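Local coordinates for peptidase S9 prolyl oligopeptidase catalytic domain-containing protein (Pyrococcus horikoshii, PDB 4HXF), which forms a self-compartmentalizing hexamer and probably acts as a serine protease of the acylaminoacyl peptidase type, at residues S115-A120 with F154-T159; G180-V185 with I202-D207. All coordinates share one frame; numbering follows the deposited sequence.

Interaction 1. Residues S115-A120 with F154-T159; sequences SRRLLA and FWVIDT
Arg-116 and Asp-158 close one end of the antiparallel pairing between the middle strands of a beta-propeller blade. From CB, the chain of Arg-116 sets out with CG anti to the backbone N (chi1 179°) and stays extended, which carries the guanidinium obliquely across to Asp-158. Arg-116 CG passes Asp-158 OD1 at 3.3 Å, and CD follows. Arg-116 NE then donates an almost straight bond (176°) to Asp-158 OD1 at 2.8 Å, and Arg-116 NH2 reaches Asp-158 OD2 at 2.9 Å. This side-on grip uses one nitrogen for each oxygen, although the guanidinium and carboxylate planes are turned 45° apart. NH2 also hydrogen-bonds to the backbone carbonyl of Asp-337 of a second subunit. With an alanine here, the carboxylate of Asp-158 would probably be left without its guanidinium mate, and the intersubunit link lost. Further along, backbone bonds join Leu-118 to Ile-157 and Ala-120 to Trp-155, and small Ala-120 leaves room for Ile-157 CD1, 3.8 Å from Ala-120 CB. Thr-159 suits the strand end by bearing both a methyl and a hydroxyl: CG2 packs 3.6 Å from Leu-118 CD1, while OG1 and the backbone N both donate to Arg-116 O, OG1 from 2.7 Å.

Interaction 2. Residues G180-V185 with I202-D207; sequences GDSIVV and IYLWKD
Ile-183 with Trp-205 and Val-185 with Tyr-203 form antiparallel hydrogen-bonded pairs in a beta hairpin of a propeller blade, the strand axes passing 4.6 Å apart at 156°. Val-184 and Leu-204 make the non-hydrogen-bonded pair between them, and their side chains emerge on the other face. On the side of the sheet that carries Trp-205, Ile-183 and Val-185 lie beside it and point the same way: Ile-183 CD1 meets Trp-205 CE3 at 4.0 Å, and Val-185 CG2 meets Trp-205 CB at 4.1 Å. The broad indole suits this buried position, where it also stacks with Phe-168 of the preceding blade. Across the sheet, the two methyls of Val-184 divide their work, CG1 touching Ile-202 CG2 at 3.6 Å and CG2 touching Leu-204 CD1 at 3.7 Å. That leucine methyl also rests against Ser-182 CB, because chi1 of -166° swings CG back over the neighbouring strand. At the end away from the connecting loop the character becomes polar. Lys-206, fully extended, lays its methylenes past Ser-182 OG, while the carboxylate of Asp-181 is engaged by Arg-117. A water bridges the two side chains, accepting from Lys-206 NZ at 3.0 Å and lying 3.1 Å from Ser-182 OG.

In the fold
Interactions 1 and 2 hold corresponding elements, the second and third strands of two successive blades in a seven-bladed propeller. Their facing sides meet: Ile-183 CD1 lies 3.9 Å from Val-156 CG2 and 4.0 Å from Leu-119 CD1, a largely aliphatic filling between the sheets. At the margin of this interface a salt bridge, Arg-117 NH2 to Asp-181 OD1 at 2.7 Å, ties one blade to the next. Interaction 1 is the more buried, and its charged end, an ion pair within the contact, abuts a second subunit. In interaction 2 the carboxylate of Asp-181 is paired outside the contact, and a lysine and a water join the strands at the exposed end.

Interaction 1. Residues S115-A120 with F154-T159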
loop_
_atom_site.group_PDB
_atom_site.type_symbol
_atom_site.label_atom_id
_atom_site.label_comp_id
_atom_site.label_asym_id
_atom_site.label_seq_id
_atom_site.Cartn_x
_atom_site.Cartn_y
_atom_site.Cartn_z
ATOM N N SER A 115 39.728 18.392 6.326
ATOM C CA SER A 115 39.126 17.207 5.682
ATOM C C SER A 115 38.321 16.333 6.641
ATOM O O SER A 115 38.171 15.126 6.410
ATOM C CB SER A 115 40.157 16.368 4.948
ATOM O OG SER A 115 40.917 17.115 3.946
ATOM N N ARG A 116 37.755 16.986 7.630
ATOM C CA ARG A 116 36.930 16.303 8.684
ATOM C C ARG A 116 35.603 16.974 8.862
ATOM O O ARG A 116 34.558 16.328 8.838
ATOM C CB ARG A 116 37.693 16.243 9.987
ATOM C CG ARG A 116 36.844 15.576 11.061
ATOM C CD ARG A 116 37.630 15.218 12.284
ATOM N NE ARG A 116 36.675 14.578 13.263
ATOM C CZ ARG A 116 37.000 14.027 14.413
ATOM N NH1 ARG A 116 38.243 13.965 14.795
ATOM N NH2 ARG A 116 36.057 13.528 15.237
ATOM N N ARG A 117 35.553 18.305 8.990
ATOM C CA ARG A 117 34.349 19.011 9.164
ATOM C C ARG A 117 33.784 19.604 7.872
ATOM O O ARG A 117 34.556 19.984 6.971
ATOM C CB ARG A 117 34.530 20.161 10.191
ATOM C CG ARG A 117 34.777 19.723 11.623
ATOM C CD ARG A 117 35.175 20.932 12.473
ATOM N NE ARG A 117 36.506 21.364 12.104
ATOM C CZ ARG A 117 37.068 22.528 12.473
ATOM N NH1 ARG A 117 36.412 23.372 13.227
ATOM N NH2 ARG A 117 38.320 22.799 12.198
ATOM N N LEU A 118 32.469 19.582 7.789
ATOM C CA LEU A 118 31.717 20.260 6.714
ATOM C C LEU A 118 31.047 21.476 7.346
ATOM O O LEU A 118 30.635 21.463 8.503
ATOM C CB LEU A 118 30.627 19.372 6.117
ATOM C CG LEU A 118 31.145 18.230 5.341
ATOM C CD1 LEU A 118 29.964 17.313 4.898
ATOM C CD2 LEU A 118 31.808 18.734 3.994
ATOM N N LEU A 119 30.963 22.581 6.608
ATOM C CA LEU A 119 29.978 23.606 6.897
ATOM C C LEU A 119 28.795 23.429 6.024
ATOM O O LEU A 119 28.954 23.418 4.789
ATOM C CB LEU A 119 30.578 24.988 6.663
ATOM C CG LEU A 119 29.640 26.226 6.778
ATOM C CD1 LEU A 119 29.011 26.308 8.190
ATOM C CD2 LEU A 119 30.303 27.543 6.304
ATOM N N ALA A 120 27.600 23.296 6.585
ATOM C CA ALA A 120 26.346 23.241 5.803
ATOM C C ALA A 120 25.575 24.497 6.110
ATOM O O ALA A 120 25.350 24.867 7.283
ATOM C CB ALA A 120 25.546 22.015 6.172
ATOM N N PHE A 154 23.198 27.566 10.019
ATOM C CA PHE A 154 24.565 27.230 9.787
ATOM C C PHE A 154 24.944 26.074 10.701
ATOM O O PHE A 154 24.640 26.143 11.928
ATOM C CB PHE A 154 25.514 28.380 10.105
ATOM C CG PHE A 154 25.313 29.604 9.218
ATOM C CD1 PHE A 154 24.266 30.496 9.459
ATOM C CD2 PHE A 154 26.118 29.797 8.156
ATOM C CE1 PHE A 154 24.085 31.581 8.630
ATOM C CE2 PHE A 154 25.931 30.916 7.326
ATOM C CZ PHE A 154 24.881 31.768 7.557
ATOM N N TRP A 155 25.428 24.974 10.098
ATOM C CA TRP A 155 25.788 23.805 10.875
ATOM C C TRP A 155 27.216 23.435 10.604
ATOM O O TRP A 155 27.598 23.251 9.442
ATOM C CB TRP A 155 24.936 22.595 10.476
ATOM C CG TRP A 155 23.426 22.683 10.681
ATOM C CD1 TRP A 155 22.721 23.492 11.483
ATOM C CD2 TRP A 155 22.425 21.719 10.179
ATOM N NE1 TRP A 155 21.363 23.237 11.382
ATOM C CE2 TRP A 155 21.133 22.184 10.656
ATOM C CE3 TRP A 155 22.469 20.581 9.369
ATOM C CZ2 TRP A 155 19.910 21.529 10.299
ATOM C CZ3 TRP A 155 21.244 19.936 9.025
ATOM C CH2 TRP A 155 20.004 20.404 9.490
ATOM N N VAL A 156 27.997 23.194 11.620
ATOM C CA VAL A 156 29.311 22.562 11.442
ATOM C C VAL A 156 29.121 21.070 11.774
ATOM O O VAL A 156 28.693 20.678 12.877
ATOM C CB VAL A 156 30.325 23.136 12.362
ATOM C CG1 VAL A 156 31.668 22.422 12.226
ATOM C CG2 VAL A 156 30.436 24.703 12.135
ATOM N N ILE A 157 29.443 20.242 10.799
ATOM C CA ILE A 157 29.247 18.795 10.862
ATOM C C ILE A 157 30.565 18.076 10.919
ATOM O O ILE A 157 31.458 18.242 10.062
ATOM C CB ILE A 157 28.436 18.284 9.654
ATOM C CG1 ILE A 157 27.075 18.974 9.513
ATOM C CG2 ILE A 157 28.175 16.737 9.700
ATOM C CD1 ILE A 157 26.538 18.885 8.099
ATOM N N ASP A 158 30.732 17.230 11.941
ATOM C CA ASP A 158 31.844 16.309 12.032
ATOM C C ASP A 158 31.506 15.075 11.192
ATOM O O ASP A 158 30.557 14.360 11.525
ATOM C CB ASP A 158 32.147 15.891 13.448
ATOM C CG ASP A 158 33.164 14.812 13.507
ATOM O OD1 ASP A 158 33.969 14.671 12.520
ATOM O OD2 ASP A 158 33.274 14.085 14.545
ATOM N N THR A 159 32.248 14.890 10.070
ATOM C CA THR A 159 31.915 13.724 9.200
ATOM C C THR A 159 32.398 12.370 9.809
ATOM O O THR A 159 31.903 11.313 9.345
ATOM C CB THR A 159 32.452 13.874 7.756
ATOM O OG1 THR A 159 33.867 13.915 7.840
ATOM C CG2 THR A 159 31.876 15.084 7.011
#

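Interaction 2. Residues G180-V185 with I202-D207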
loop_
_atom_site.group_PDB
_atom_site.type_symbol
_atom_site.label_atom_id
_atom_site.label_comp_id
_atom_site.label_asym_id
_atom_site.label_seq_id
_atom_site.Cartn_x
_atom_site.Cartn_y
_atom_site.Cartn_z
ATOM N N GLY A 180 39.821 29.313 7.287
ATOM C CA GLY A 180 40.640 28.526 8.230
ATOM C C GLY A 180 39.672 27.842 9.200
ATOM O O GLY A 180 38.716 27.157 8.741
ATOM N N ASP A 181 39.814 28.077 10.502
ATOM C CA ASP A 181 38.914 27.533 11.557
ATOM C C ASP A 181 37.770 28.448 11.989
ATOM O O ASP A 181 36.951 28.096 12.867
ATOM C CB ASP A 181 39.697 27.099 12.829
ATOM C CG ASP A 181 40.383 25.791 12.639
ATOM O OD1 ASP A 181 39.871 24.962 11.848
ATOM O OD2 ASP A 181 41.512 25.695 13.134
ATOM N N SER A 182 37.680 29.605 11.311
ATOM C CA SER A 182 36.546 30.504 11.461
ATOM C C SER A 182 35.595 30.431 10.337
ATOM O O SER A 182 35.850 29.774 9.335
ATOM C CB SER A 182 37.093 31.973 11.585
ATOM O OG SER A 182 38.007 32.036 12.675
ATOM N N ILE A 183 34.423 31.009 10.518
ATOM C CA ILE A 183 33.458 31.091 9.492
ATOM C C ILE A 183 33.171 32.594 9.176
ATOM O O ILE A 183 32.969 33.391 10.100
ATOM C CB ILE A 183 32.127 30.424 9.896
ATOM C CG1 ILE A 183 32.350 28.914 10.195
ATOM C CG2 ILE A 183 31.053 30.583 8.835
ATOM C CD1 ILE A 183 31.154 28.288 10.899
ATOM N N VAL A 184 33.264 32.966 7.895
ATOM C CA VAL A 184 32.925 34.351 7.450
ATOM C C VAL A 184 31.467 34.346 7.068
ATOM O O VAL A 184 31.004 33.564 6.181
ATOM C CB VAL A 184 33.790 34.842 6.276
ATOM C CG1 VAL A 184 33.521 36.311 5.994
ATOM C CG2 VAL A 184 35.261 34.704 6.592
ATOM N N VAL A 185 30.715 35.169 7.750
ATOM C CA VAL A 185 29.272 35.195 7.637
ATOM C C VAL A 185 28.793 36.477 7.023
ATOM O O VAL A 185 29.084 37.535 7.580
ATOM C CB VAL A 185 28.537 34.940 8.975
ATOM C CG1 VAL A 185 26.992 34.923 8.861
ATOM C CG2 VAL A 185 29.085 33.559 9.636
ATOM N N ILE A 202 29.306 41.875 7.496
ATOM C CA ILE A 202 30.123 40.684 7.426
ATOM C C ILE A 202 30.796 40.444 8.767
ATOM O O ILE A 202 31.408 41.341 9.379
ATOM C CB ILE A 202 31.185 40.806 6.287
ATOM C CG1 ILE A 202 30.537 41.190 4.954
ATOM C CG2 ILE A 202 32.106 39.563 6.169
ATOM C CD1 ILE A 202 31.508 41.403 3.766
ATOM N N TYR A 203 30.645 39.207 9.231
ATOM C CA TYR A 203 31.184 38.795 10.544
ATOM C C TYR A 203 32.164 37.659 10.445
ATOM O O TYR A 203 32.122 36.875 9.520
ATOM C CB TYR A 203 30.054 38.327 11.458
ATOM C CG TYR A 203 28.985 39.310 11.661
ATOM C CD1 TYR A 203 29.003 40.161 12.770
ATOM C CD2 TYR A 203 27.913 39.405 10.754
ATOM C CE1 TYR A 203 27.991 41.105 12.944
ATOM C CE2 TYR A 203 26.909 40.342 10.956
ATOM C CZ TYR A 203 26.973 41.168 12.052
ATOM O OH TYR A 203 25.979 42.133 12.271
ATOM N N LEU A 204 33.059 37.578 11.416
ATOM C CA LEU A 204 33.977 36.432 11.555
ATOM C C LEU A 204 33.503 35.715 12.799
ATOM O O LEU A 204 33.427 36.335 13.910
ATOM C CB LEU A 204 35.396 36.923 11.701
ATOM C CG LEU A 204 36.448 35.869 11.521
ATOM C CD1 LEU A 204 36.386 35.213 10.128
ATOM C CD2 LEU A 204 37.802 36.529 11.829
ATOM N N TRP A 205 33.152 34.455 12.630
ATOM C CA TRP A 205 32.504 33.609 13.661
ATOM C C TRP A 205 33.414 32.454 14.013
ATOM O O TRP A 205 34.017 31.800 13.164
ATOM C CB TRP A 205 31.154 33.130 13.155
ATOM C CG TRP A 205 30.225 32.554 14.176
ATOM C CD1 TRP A 205 29.095 33.135 14.760
ATOM C CD2 TRP A 205 30.283 31.188 14.716
ATOM N NE1 TRP A 205 28.507 32.261 15.600
ATOM C CE2 TRP A 205 29.166 31.076 15.622
ATOM C CE3 TRP A 205 31.053 30.106 14.463
ATOM C CZ2 TRP A 205 28.874 29.898 16.305
ATOM C CZ3 TRP A 205 30.789 28.894 15.191
ATOM C CH2 TRP A 205 29.714 28.803 16.077
ATOM N N LYS A 206 33.588 32.215 15.308
ATOM C CA LYS A 206 34.246 31.003 15.768
ATOM C C LYS A 206 33.753 30.641 17.190
ATOM O O LYS A 206 33.680 31.488 18.083
ATOM C CB LYS A 206 35.750 31.201 15.813
ATOM C CG LYS A 206 36.538 29.917 16.178
ATOM C CD LYS A 206 38.004 30.191 15.896
ATOM C CE LYS A 206 38.946 29.070 16.288
ATOM N NZ LYS A 206 40.292 29.471 15.762
ATOM N N ASP A 207 33.446 29.368 17.379
ATOM C CA ASP A 207 33.171 28.828 18.725
ATOM C C ASP A 207 32.137 29.607 19.466
ATOM O O ASP A 207 32.284 29.899 20.663
ATOM C CB ASP A 207 34.537 28.734 19.491
ATOM C CG ASP A 207 35.438 27.629 18.917
ATOM O OD1 ASP A 207 34.836 26.635 18.443
ATOM O OD2 ASP A 207 36.681 27.796 18.832
HETATM O O HOH W 1 40.588 30.399 12.964
#